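Long-range contacts in thermospermine synthase (Medicago truncatula, PDB 6BQ5), which probably makes thermospermine by transferring an aminopropyl group from decarboxylated S-adenosylmethionine to spermidine, releasing 5'-methylthioadenosine: residues 55-60 with 135-140; 105-110 with 179-184; 128-133 with 157-162. All blocks are in the same frame, centred on the assembly; numbering follows the deposited sequence.

Interaction 1: 55-60 with 135-140. With MTA (5'-deoxy-5'-methylthioadenosine), chain D.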
loop_
_atom_site.group_PDB
_atom_site.type_symbol
_atom_site.label_atom_id
_atom_site.label_comp_id
_atom_site.label_asym_id
_atom_site.label_seq_id
_atom_site.Cartn_x
_atom_site.Cartn_y
_atom_site.Cartn_z
ATOM N N GLN A 55 1.192 12.196 28.738
ATOM C CA GLN A 55 0.796 11.044 29.538
ATOM C C GLN A 55 -0.413 10.309 28.969
ATOM O O GLN A 55 -0.578 9.136 29.223
ATOM C CB GLN A 55 0.479 11.582 30.938
ATOM C CG GLN A 55 -0.169 10.675 31.961
ATOM C CD GLN A 55 -0.602 11.463 33.201
ATOM O OE1 GLN A 55 -0.198 12.619 33.417
ATOM N NE2 GLN A 55 -1.443 10.848 34.009
ATOM N N TYR A 56 -1.301 11.019 28.269
ATOM C CA TYR A 56 -2.547 10.429 27.792
ATOM C C TYR A 56 -2.458 9.930 26.354
ATOM O O TYR A 56 -3.127 8.958 26.056
ATOM C CB TYR A 56 -3.708 11.408 27.947
ATOM C CG TYR A 56 -3.845 11.969 29.355
ATOM C CD1 TYR A 56 -4.511 11.247 30.360
ATOM C CD2 TYR A 56 -3.304 13.221 29.693
ATOM C CE1 TYR A 56 -4.647 11.763 31.653
ATOM C CE2 TYR A 56 -3.415 13.741 30.996
ATOM C CZ TYR A 56 -4.086 13.008 31.973
ATOM O OH TYR A 56 -4.221 13.508 33.264
ATOM N N GLN A 57 -1.660 10.583 25.480
ATOM C CA GLN A 57 -1.628 10.225 24.069
ATOM C C GLN A 57 -0.491 10.870 23.257
ATOM O O GLN A 57 0.100 11.892 23.635
ATOM C CB GLN A 57 -3.015 10.514 23.402
ATOM C CG GLN A 57 -3.421 11.985 23.398
ATOM C CD GLN A 57 -4.880 12.226 23.806
ATOM O OE1 GLN A 57 -5.801 11.526 23.342
ATOM N NE2 GLN A 57 -5.094 13.232 24.675
ATOM N N ASP A 58 -0.168 10.214 22.156
ATOM C CA ASP A 58 0.676 10.785 21.121
ATOM C C ASP A 58 -0.183 11.656 20.229
ATOM O O ASP A 58 -1.397 11.379 20.027
ATOM C CB ASP A 58 1.316 9.664 20.280
ATOM C CG ASP A 58 2.421 8.949 20.989
ATOM O OD1 ASP A 58 3.211 9.595 21.705
ATOM O OD2 ASP A 58 2.567 7.716 20.781
ATOM N N ILE A 59 0.452 12.682 19.682
ATOM C CA ILE A 59 -0.211 13.736 18.905
ATOM C C ILE A 59 0.517 13.976 17.598
ATOM O O ILE A 59 1.732 14.094 17.601
ATOM C CB ILE A 59 -0.182 15.084 19.649
ATOM C CG1 ILE A 59 -0.854 14.948 21.029
ATOM C CG2 ILE A 59 -0.928 16.168 18.839
ATOM C CD1 ILE A 59 -0.624 16.147 21.941
ATOM N N ALA A 60 -0.221 14.080 16.493
ATOM C CA ALA A 60 0.379 14.432 15.226
ATOM C C ALA A 60 -0.559 15.240 14.370
ATOM O O ALA A 60 -1.814 15.053 14.447
ATOM C CB ALA A 60 0.821 13.167 14.507
ATOM N N GLU A 135 -3.658 18.923 28.568
ATOM C CA GLU A 135 -3.113 20.235 28.182
ATOM C C GLU A 135 -2.257 20.220 26.917
ATOM O O GLU A 135 -2.267 21.190 26.158
ATOM C CB GLU A 135 -2.287 20.792 29.342
ATOM C CG GLU A 135 -1.899 22.247 29.237
ATOM C CD GLU A 135 -1.203 22.673 30.517
ATOM O OE1 GLU A 135 -1.658 23.637 31.143
ATOM O OE2 GLU A 135 -0.231 21.991 30.917
ATOM N N GLU A 136 -1.498 19.145 26.693
ATOM C CA GLU A 136 -0.714 19.038 25.457
ATOM C C GLU A 136 -1.577 19.094 24.196
ATOM O O GLU A 136 -1.191 19.716 23.204
ATOM C CB GLU A 136 0.152 17.768 25.430
ATOM C CG GLU A 136 1.141 17.709 26.581
ATOM C CD GLU A 136 2.067 18.887 26.581
ATOM O OE1 GLU A 136 2.632 19.179 25.513
ATOM O OE2 GLU A 136 2.218 19.529 27.641
ATOM N N VAL A 137 -2.741 18.456 24.251
ATOM C CA VAL A 137 -3.713 18.519 23.119
ATOM C C VAL A 137 -4.161 19.958 22.932
ATOM O O VAL A 137 -4.106 20.488 21.819
ATOM C CB VAL A 137 -4.927 17.620 23.347
ATOM C CG1 VAL A 137 -6.019 17.918 22.333
ATOM C CG2 VAL A 137 -4.513 16.167 23.266
ATOM N N VAL A 138 -4.553 20.603 24.034
ATOM C CA VAL A 138 -5.017 21.988 23.977
ATOM C C VAL A 138 -3.960 22.904 23.337
ATOM O O VAL A 138 -4.258 23.692 22.424
ATOM C CB VAL A 138 -5.395 22.545 25.394
ATOM C CG1 VAL A 138 -5.674 24.042 25.342
ATOM C CG2 VAL A 138 -6.583 21.788 26.004
ATOM N N GLU A 139 -2.739 22.821 23.850
ATOM C CA GLU A 139 -1.667 23.714 23.407
ATOM C C GLU A 139 -1.225 23.390 22.015
ATOM O O GLU A 139 -0.921 24.288 21.241
ATOM C CB GLU A 139 -0.445 23.653 24.367
ATOM C CG GLU A 139 -0.628 24.451 25.652
ATOM C CD GLU A 139 -0.981 25.902 25.388
ATOM O OE1 GLU A 139 -0.469 26.474 24.395
ATOM O OE2 GLU A 139 -1.795 26.461 26.150
ATOM N N PHE A 140 -1.178 22.106 21.695
ATOM C CA PHE A 140 -0.861 21.691 20.331
ATOM C C PHE A 140 -1.842 22.322 19.348
ATOM O O PHE A 140 -1.419 22.893 18.337
ATOM C CB PHE A 140 -0.826 20.167 20.211
ATOM C CG PHE A 140 -0.367 19.656 18.877
ATOM C CD1 PHE A 140 -1.288 19.435 17.844
ATOM C CD2 PHE A 140 0.977 19.328 18.653
ATOM C CE1 PHE A 140 -0.877 18.914 16.619
ATOM C CE2 PHE A 140 1.392 18.828 17.425
ATOM C CZ PHE A 140 0.469 18.591 16.400
HETATM C CS MTA D . -9.842 11.802 21.279
HETATM S "S5'" MTA D . -10.520 11.968 22.881
HETATM C "C5'" MTA D . -11.194 13.584 22.698
HETATM C "C4'" MTA D . -10.660 14.500 23.793
HETATM O "O4'" MTA D . -11.077 14.039 25.066
HETATM C "C2'" MTA D . -8.752 14.055 25.211
HETATM O "O2'" MTA D . -7.628 14.784 25.704
HETATM C "C3'" MTA D . -9.130 14.556 23.838
HETATM O "O3'" MTA D . -8.724 15.889 23.563
HETATM C "C1'" MTA D . -10.017 14.323 25.995
HETATM N N9 MTA D . -10.344 13.482 27.154
HETATM C C8 MTA D . -10.197 12.161 27.302
HETATM N N7 MTA D . -10.693 11.763 28.503
HETATM C C5 MTA D . -11.172 12.864 29.109
HETATM C C6 MTA D . -11.795 13.152 30.399
HETATM N N6 MTA D . -12.041 12.154 31.277
HETATM N N1 MTA D . -12.152 14.428 30.638
HETATM C C2 MTA D . -11.908 15.426 29.756
HETATM N N3 MTA D . -11.326 15.236 28.559
HETATM C C4 MTA D . -10.934 13.988 28.224
#
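Ile59 lays its CG2 methyl over the middle of the Phe140 ring, 3.3 Å from the centroid and 8° off the ring normal, which defines a CH-pi contact over the face. The six ring atoms lie at nearly even distances from that methyl, the nearest being CD1 of Phe140 at 3.4 Å from CG2 of Ile59. Phe140 turns its ring to the side opposite its own backbone N (chi1 -174°), and the two side chains slide past each other in opposite directions. The other branch of Ile59 runs to the first turn of the helix, where CD1 lies 3.9 Å from CB of Glu136 and 4.1 Å from CG2 of Val137.

Gln57 crosses Val137 at about a right angle, its NE2 passing 3.3 Å from CG2 of Val137. The same nitrogen donates to O2' of the methylthioadenosine (NE2 to O2' 3.1 Å, N-H...O angle 154°), and CG1 of Val137 touches the neighbouring O3' at 3.6 Å. A chain bent at its second torsion turns the amide of Gln57 toward the ribose, and a second hydrogen bond from NE2 to Asp134 OD2 limits its rotation.

Farther out, Leu73 on strand 70-73 touches both Gln57 and Ile59, Leu71 and His50 pack on Phe140, and Tyr144 meets that ring edge-to-face. The contact thus joins the N-terminal antiparallel sheet to the helix that follows strand 127-132 of the Rossmann-like domain, and its Gln57 end forms part of the adenosine site at the domain interface of spermidine/spermine synthases.

Interaction 2: 105-110 with 179-184. With MTA (5'-deoxy-5'-methylthioadenosine), chain D.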
loop_
_atom_site.group_PDB
_atom_site.type_symbol
_atom_site.label_atom_id
_atom_site.label_comp_id
_atom_site.label_asym_id
_atom_site.label_seq_id
_atom_site.Cartn_x
_atom_site.Cartn_y
_atom_site.Cartn_z
ATOM N N VAL A 105 -22.388 27.009 28.575
ATOM C CA VAL A 105 -22.121 25.670 27.999
ATOM C C VAL A 105 -20.765 25.150 28.450
ATOM O O VAL A 105 -19.799 25.900 28.505
ATOM C CB VAL A 105 -22.097 25.685 26.461
ATOM C CG1 VAL A 105 -20.998 26.611 25.953
ATOM C CG2 VAL A 105 -21.850 24.279 25.906
ATOM N N PHE A 106 -20.723 23.858 28.764
ATOM C CA PHE A 106 -19.550 23.129 29.267
ATOM C C PHE A 106 -19.235 22.007 28.247
ATOM O O PHE A 106 -20.108 21.208 27.959
ATOM C CB PHE A 106 -19.916 22.501 30.621
ATOM C CG PHE A 106 -18.774 21.774 31.317
ATOM C CD1 PHE A 106 -18.490 20.440 31.053
ATOM C CD2 PHE A 106 -17.982 22.434 32.245
ATOM C CE1 PHE A 106 -17.431 19.795 31.701
ATOM C CE2 PHE A 106 -16.948 21.778 32.917
ATOM C CZ PHE A 106 -16.680 20.476 32.663
ATOM N N ILE A 107 -17.994 21.966 27.730
ATOM C CA ILE A 107 -17.549 20.962 26.780
ATOM C C ILE A 107 -16.727 19.936 27.581
ATOM O O ILE A 107 -15.737 20.283 28.197
ATOM C CB ILE A 107 -16.646 21.533 25.636
ATOM C CG1 ILE A 107 -17.268 22.730 24.906
ATOM C CG2 ILE A 107 -16.310 20.424 24.602
ATOM C CD1 ILE A 107 -16.274 23.543 24.104
ATOM N N MET A 108 -17.152 18.676 27.557
ATOM C CA MET A 108 -16.304 17.557 28.007
ATOM C C MET A 108 -15.374 17.134 26.848
ATOM O O MET A 108 -15.811 16.508 25.828
ATOM C CB MET A 108 -17.122 16.350 28.511
ATOM C CG MET A 108 -18.308 16.717 29.410
ATOM S SD MET A 108 -19.103 15.296 30.183
ATOM C CE MET A 108 -19.674 14.413 28.728
ATOM N N GLY A 109 -14.098 17.455 27.035
ATOM C CA GLY A 109 -13.063 17.286 26.024
ATOM C C GLY A 109 -12.944 18.562 25.216
ATOM O O GLY A 109 -12.936 19.663 25.772
ATOM N N GLY A 110 -12.914 18.424 23.897
ATOM C CA GLY A 110 -12.831 19.605 23.036
ATOM C C GLY A 110 -11.511 20.332 22.992
ATOM O O GLY A 110 -11.438 21.480 22.483
ATOM N N VAL A 179 -21.891 19.436 26.457
ATOM C CA VAL A 179 -21.456 18.785 25.235
ATOM C C VAL A 179 -20.374 17.724 25.511
ATOM O O VAL A 179 -19.307 18.040 26.026
ATOM C CB VAL A 179 -20.887 19.808 24.243
ATOM C CG1 VAL A 179 -20.455 19.132 22.940
ATOM C CG2 VAL A 179 -21.925 20.887 23.964
ATOM N N GLY A 180 -20.692 16.479 25.175
ATOM C CA GLY A 180 -19.734 15.370 25.206
ATOM C C GLY A 180 -18.961 15.257 23.911
ATOM O O GLY A 180 -19.530 14.859 22.876
ATOM N N ASP A 181 -17.667 15.576 23.961
ATOM C CA ASP A 181 -16.773 15.536 22.790
ATOM C C ASP A 181 -15.597 14.622 23.112
ATOM O O ASP A 181 -14.433 14.929 22.796
ATOM C CB ASP A 181 -16.338 16.953 22.456
ATOM C CG ASP A 181 -15.679 17.131 21.079
ATOM O OD1 ASP A 181 -15.719 16.201 20.223
ATOM O OD2 ASP A 181 -15.155 18.257 20.849
ATOM N N LEU A 182 -15.917 13.468 23.692
ATOM C CA LEU A 182 -14.915 12.499 24.127
ATOM C C LEU A 182 -14.719 11.366 23.130
ATOM O O LEU A 182 -15.413 11.282 22.089
ATOM C CB LEU A 182 -15.330 11.926 25.483
ATOM C CG LEU A 182 -15.465 12.915 26.629
ATOM C CD1 LEU A 182 -16.367 12.406 27.758
ATOM C CD2 LEU A 182 -14.135 13.340 27.186
ATOM N N ALA A 183 -13.763 10.475 23.446
ATOM C CA ALA A 183 -13.629 9.207 22.811
ATOM C C ALA A 183 -14.816 8.293 23.139
ATOM O O ALA A 183 -15.551 8.497 24.079
ATOM C CB ALA A 183 -12.295 8.505 23.176
ATOM N N ASP A 184 -14.984 7.318 22.293
ATOM C CA ASP A 184 -15.965 6.231 22.481
ATOM C C ASP A 184 -15.798 5.486 23.822
ATOM O O ASP A 184 -14.679 5.260 24.234
ATOM C CB ASP A 184 -15.839 5.213 21.365
ATOM C CG ASP A 184 -16.479 5.650 20.063
ATOM O OD1 ASP A 184 -17.064 6.740 20.014
ATOM O OD2 ASP A 184 -16.408 4.873 19.089
HETATM C CS MTA D . -9.842 11.802 21.279
HETATM S "S5'" MTA D . -10.520 11.968 22.881
HETATM C "C5'" MTA D . -11.194 13.584 22.698
HETATM C "C4'" MTA D . -10.660 14.500 23.793
HETATM O "O4'" MTA D . -11.077 14.039 25.066
HETATM C "C2'" MTA D . -8.752 14.055 25.211
HETATM O "O2'" MTA D . -7.628 14.784 25.704
HETATM C "C3'" MTA D . -9.130 14.556 23.838
HETATM O "O3'" MTA D . -8.724 15.889 23.563
HETATM C "C1'" MTA D . -10.017 14.323 25.995
HETATM N N9 MTA D . -10.344 13.482 27.154
HETATM C C8 MTA D . -10.197 12.161 27.302
HETATM N N7 MTA D . -10.693 11.763 28.503
HETATM C C5 MTA D . -11.172 12.864 29.109
HETATM C C6 MTA D . -11.795 13.152 30.399
HETATM N N6 MTA D . -12.041 12.154 31.277
HETATM N N1 MTA D . -12.152 14.428 30.638
HETATM C C2 MTA D . -11.908 15.426 29.756
HETATM N N3 MTA D . -11.326 15.236 28.559
HETATM C C4 MTA D . -10.934 13.988 28.224
HETATM O O HOH W 1 -12.564 16.542 21.503
#
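Met108 extends through chi2 and then bends at chi3 (-62°), which brings its CE methyl to 3.7 Å from CA of Gly180 and 4.0 Å from CD1 of Leu182. Asp181 sets its CG anti to the backbone N (chi1 -166°), and the carboxylate comes alongside Gly110, with OD2 3.5 Å from CA of Gly110. Thr115 and Tyr87 hydrogen-bond OD2 and OD1 respectively, so the group is held from both oxygens.

The backbones pair as parallel strands: Val179 N donates to Phe106 O with an N-H...O angle of 172°, Met108 N to Val179 O at 2.7 Å, and Asp181 N to Met108 O. These are adjacent central strands of a Rossmann-like sheet, whose C-terminal ends open on the nucleoside, as in AdoMet-dependent methyltransferases. Asp181 is the predicted proton acceptor.

CA of Gly109 lies 3.7 Å from N3 of the methylthioadenosine, while CD2 of Leu182 approaches the adenine at C4 (3.4 Å). A water accepts from Gly110 N and donates to Asp181 O (2.8 Å from the water), bridging Gly110 to the Asp181 backbone.

Interaction 3: 128-133 with 157-162. With MTA (5'-deoxy-5'-methylthioadenosine), chain D.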
loop_
_atom_site.group_PDB
_atom_site.type_symbol
_atom_site.label_atom_id
_atom_site.label_comp_id
_atom_site.label_asym_id
_atom_site.label_seq_id
_atom_site.Cartn_x
_atom_site.Cartn_y
_atom_site.Cartn_z
ATOM N N VAL A 128 -18.275 29.733 27.550
ATOM C CA VAL A 128 -17.957 28.386 27.089
ATOM C C VAL A 128 -16.818 27.841 27.946
ATOM O O VAL A 128 -15.698 28.384 27.929
ATOM C CB VAL A 128 -17.540 28.385 25.604
ATOM C CG1 VAL A 128 -17.048 26.988 25.157
ATOM C CG2 VAL A 128 -18.688 28.868 24.726
ATOM N N VAL A 129 -17.093 26.802 28.723
ATOM C CA VAL A 129 -16.026 26.100 29.457
ATOM C C VAL A 129 -15.554 24.900 28.614
ATOM O O VAL A 129 -16.366 24.009 28.338
ATOM C CB VAL A 129 -16.531 25.622 30.846
ATOM C CG1 VAL A 129 -15.476 24.780 31.582
ATOM C CG2 VAL A 129 -16.942 26.832 31.687
ATOM N N MET A 130 -14.276 24.874 28.182
ATOM C CA MET A 130 -13.682 23.670 27.536
ATOM C C MET A 130 -12.848 22.988 28.606
ATOM O O MET A 130 -11.834 23.534 29.014
ATOM C CB MET A 130 -12.799 24.043 26.342
ATOM C CG MET A 130 -11.898 22.934 25.757
ATOM S SD MET A 130 -10.462 23.656 24.939
ATOM C CE MET A 130 -11.321 24.524 23.644
ATOM N N CYS A 131 -13.326 21.850 29.087
ATOM C CA CYS A 131 -12.641 21.021 30.059
ATOM C C CYS A 131 -12.049 19.769 29.392
ATOM O O CYS A 131 -12.758 18.767 29.192
ATOM C CB CYS A 131 -13.598 20.615 31.167
ATOM S SG CYS A 131 -12.817 19.697 32.510
ATOM N N ASP A 132 -10.769 19.859 29.019
ATOM C CA ASP A 132 -10.014 18.726 28.441
ATOM C C ASP A 132 -8.941 18.253 29.427
ATOM O O ASP A 132 -8.253 19.062 30.030
ATOM C CB ASP A 132 -9.343 19.136 27.136
ATOM C CG ASP A 132 -8.967 17.940 26.273
ATOM O OD1 ASP A 132 -8.097 17.123 26.704
ATOM O OD2 ASP A 132 -9.573 17.792 25.176
ATOM N N ILE A 133 -8.818 16.944 29.566
ATOM C CA ILE A 133 -7.855 16.343 30.488
ATOM C C ILE A 133 -6.401 16.538 30.062
ATOM O O ILE A 133 -5.519 16.504 30.886
ATOM C CB ILE A 133 -8.162 14.843 30.689
ATOM C CG1 ILE A 133 -7.574 14.316 31.991
ATOM C CG2 ILE A 133 -7.746 14.006 29.485
ATOM C CD1 ILE A 133 -8.096 12.931 32.311
ATOM N N LEU A 157 -14.484 32.222 26.105
ATOM C CA LEU A 157 -13.947 30.872 26.254
ATOM C C LEU A 157 -13.073 30.765 27.473
ATOM O O LEU A 157 -12.071 31.501 27.605
ATOM C CB LEU A 157 -13.140 30.429 25.016
ATOM C CG LEU A 157 -12.503 29.041 25.176
ATOM C CD1 LEU A 157 -13.641 28.023 25.108
ATOM C CD2 LEU A 157 -11.430 28.750 24.163
ATOM N N GLU A 158 -13.396 29.811 28.334
ATOM C CA GLU A 158 -12.513 29.474 29.454
ATOM C C GLU A 158 -11.997 28.037 29.305
ATOM O O GLU A 158 -12.795 27.108 29.208
ATOM C CB GLU A 158 -13.267 29.649 30.769
ATOM C CG GLU A 158 -12.749 28.762 31.896
ATOM C CD GLU A 158 -13.226 29.176 33.262
ATOM O OE1 GLU A 158 -14.318 29.804 33.357
ATOM O OE2 GLU A 158 -12.489 28.882 34.242
ATOM N N VAL A 159 -10.675 27.867 29.313
ATOM C CA VAL A 159 -10.038 26.557 29.236
ATOM C C VAL A 159 -9.725 26.031 30.649
ATOM O O VAL A 159 -9.051 26.700 31.437
ATOM C CB VAL A 159 -8.727 26.598 28.383
ATOM C CG1 VAL A 159 -8.054 25.230 28.318
ATOM C CG2 VAL A 159 -9.010 27.104 26.969
ATOM N N VAL A 160 -10.180 24.815 30.938
ATOM C CA VAL A 160 -9.879 24.117 32.175
ATOM C C VAL A 160 -9.222 22.791 31.811
ATOM O O VAL A 160 -9.762 22.019 30.980
ATOM C CB VAL A 160 -11.149 23.843 32.989
ATOM C CG1 VAL A 160 -10.846 23.047 34.256
ATOM C CG2 VAL A 160 -11.822 25.165 33.334
ATOM N N ILE A 161 -8.060 22.542 32.426
ATOM C CA ILE A 161 -7.342 21.284 32.238
ATOM C C ILE A 161 -7.693 20.319 33.362
ATOM O O ILE A 161 -7.117 20.364 34.434
ATOM C CB ILE A 161 -5.819 21.508 32.153
ATOM C CG1 ILE A 161 -5.496 22.519 31.039
ATOM C CG2 ILE A 161 -5.092 20.176 31.937
ATOM C CD1 ILE A 161 -6.083 22.154 29.670
ATOM N N ASN A 162 -8.647 19.436 33.114
ATOM C CA ASN A 162 -9.062 18.452 34.112
ATOM C C ASN A 162 -9.832 17.275 33.509
ATOM O O ASN A 162 -10.271 17.339 32.363
ATOM C CB ASN A 162 -9.939 19.151 35.156
ATOM C CG ASN A 162 -10.043 18.385 36.454
ATOM O OD1 ASN A 162 -9.427 17.327 36.651
ATOM N ND2 ASN A 162 -10.847 18.909 37.339
HETATM C CS MTA D . -9.842 11.802 21.279
HETATM S "S5'" MTA D . -10.520 11.968 22.881
HETATM C "C5'" MTA D . -11.194 13.584 22.698
HETATM C "C4'" MTA D . -10.660 14.500 23.793
HETATM O "O4'" MTA D . -11.077 14.039 25.066
HETATM C "C2'" MTA D . -8.752 14.055 25.211
HETATM O "O2'" MTA D . -7.628 14.784 25.704
HETATM C "C3'" MTA D . -9.130 14.556 23.838
HETATM O "O3'" MTA D . -8.724 15.889 23.563
HETATM C "C1'" MTA D . -10.017 14.323 25.995
HETATM N N9 MTA D . -10.344 13.482 27.154
HETATM C C8 MTA D . -10.197 12.161 27.302
HETATM N N7 MTA D . -10.693 11.763 28.503
HETATM C C5 MTA D . -11.172 12.864 29.109
HETATM C C6 MTA D . -11.795 13.152 30.399
HETATM N N6 MTA D . -12.041 12.154 31.277
HETATM N N1 MTA D . -12.152 14.428 30.638
HETATM C C2 MTA D . -11.908 15.426 29.756
HETATM N N3 MTA D . -11.326 15.236 28.559
HETATM C C4 MTA D . -10.934 13.988 28.224
#
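The edge of the Rossmann-like sheet is formed here, where strand 157-161, outermost within the chain, pairs in parallel with strand 127-132, and Asp132 at the end of the inner strand grips the ribose. Val128 O receives Glu158 N at 2.7 Å, Met130 N donates to Glu158 O, and Val160 N reaches Met130 O with an almost linear N-H...O angle of 179°. Pairing then weakens: Asp132 N to Val160 O and Asn162 N to Asp132 O are weak bonds, each bent to little over 130° at the hydrogen.

On one face Val128 CG1 meets Leu157 CD1 at 3.6 Å; on the other Cys131 SG lies 3.9 Å from CB of Asn162. An acidic residue at the end of this second strand, binding the ribose hydroxyls, is a hallmark of Rossmann-type nucleoside sites. With CG opposite the backbone N (chi1 -160°), the Asp132 carboxylate takes the diol bidentately: O2' donates to OD1 and O3' to OD2, both at 2.6 Å. Gly111 N and Asp134 N also hydrogen-bond to OD2 and OD1, fixing its rotation. Beside it, CG2 of Ile133 packs on the adenine, 3.4 Å from C4, and Asn162 ND2 is held by Glu167.

How the interactions relate
All three interactions meet at the methylthioadenosine. Interactions 2 and 3 share the Rossmann-like sheet through neighbouring strands 104-107 and 127-132, with probable hydrogen bonds from Ile107 N to Val129 O (2.7 Å) and from Gly109 N to Cys131 O (2.9 Å); their centres are 10 Å apart. Between interactions 1 and 3, helix 135-144 follows strand 127-132 after a short link, and Val138 CG2 packs 3.7 Å from Ile161 CD1. Between interactions 1 and 2 the nearest atoms are about 6 Å apart, and the ligand touches both. Interactions 1 and 3 meet on its O2', while Leu182 of interaction 2 and Ile133 of interaction 3 both contact its adenine.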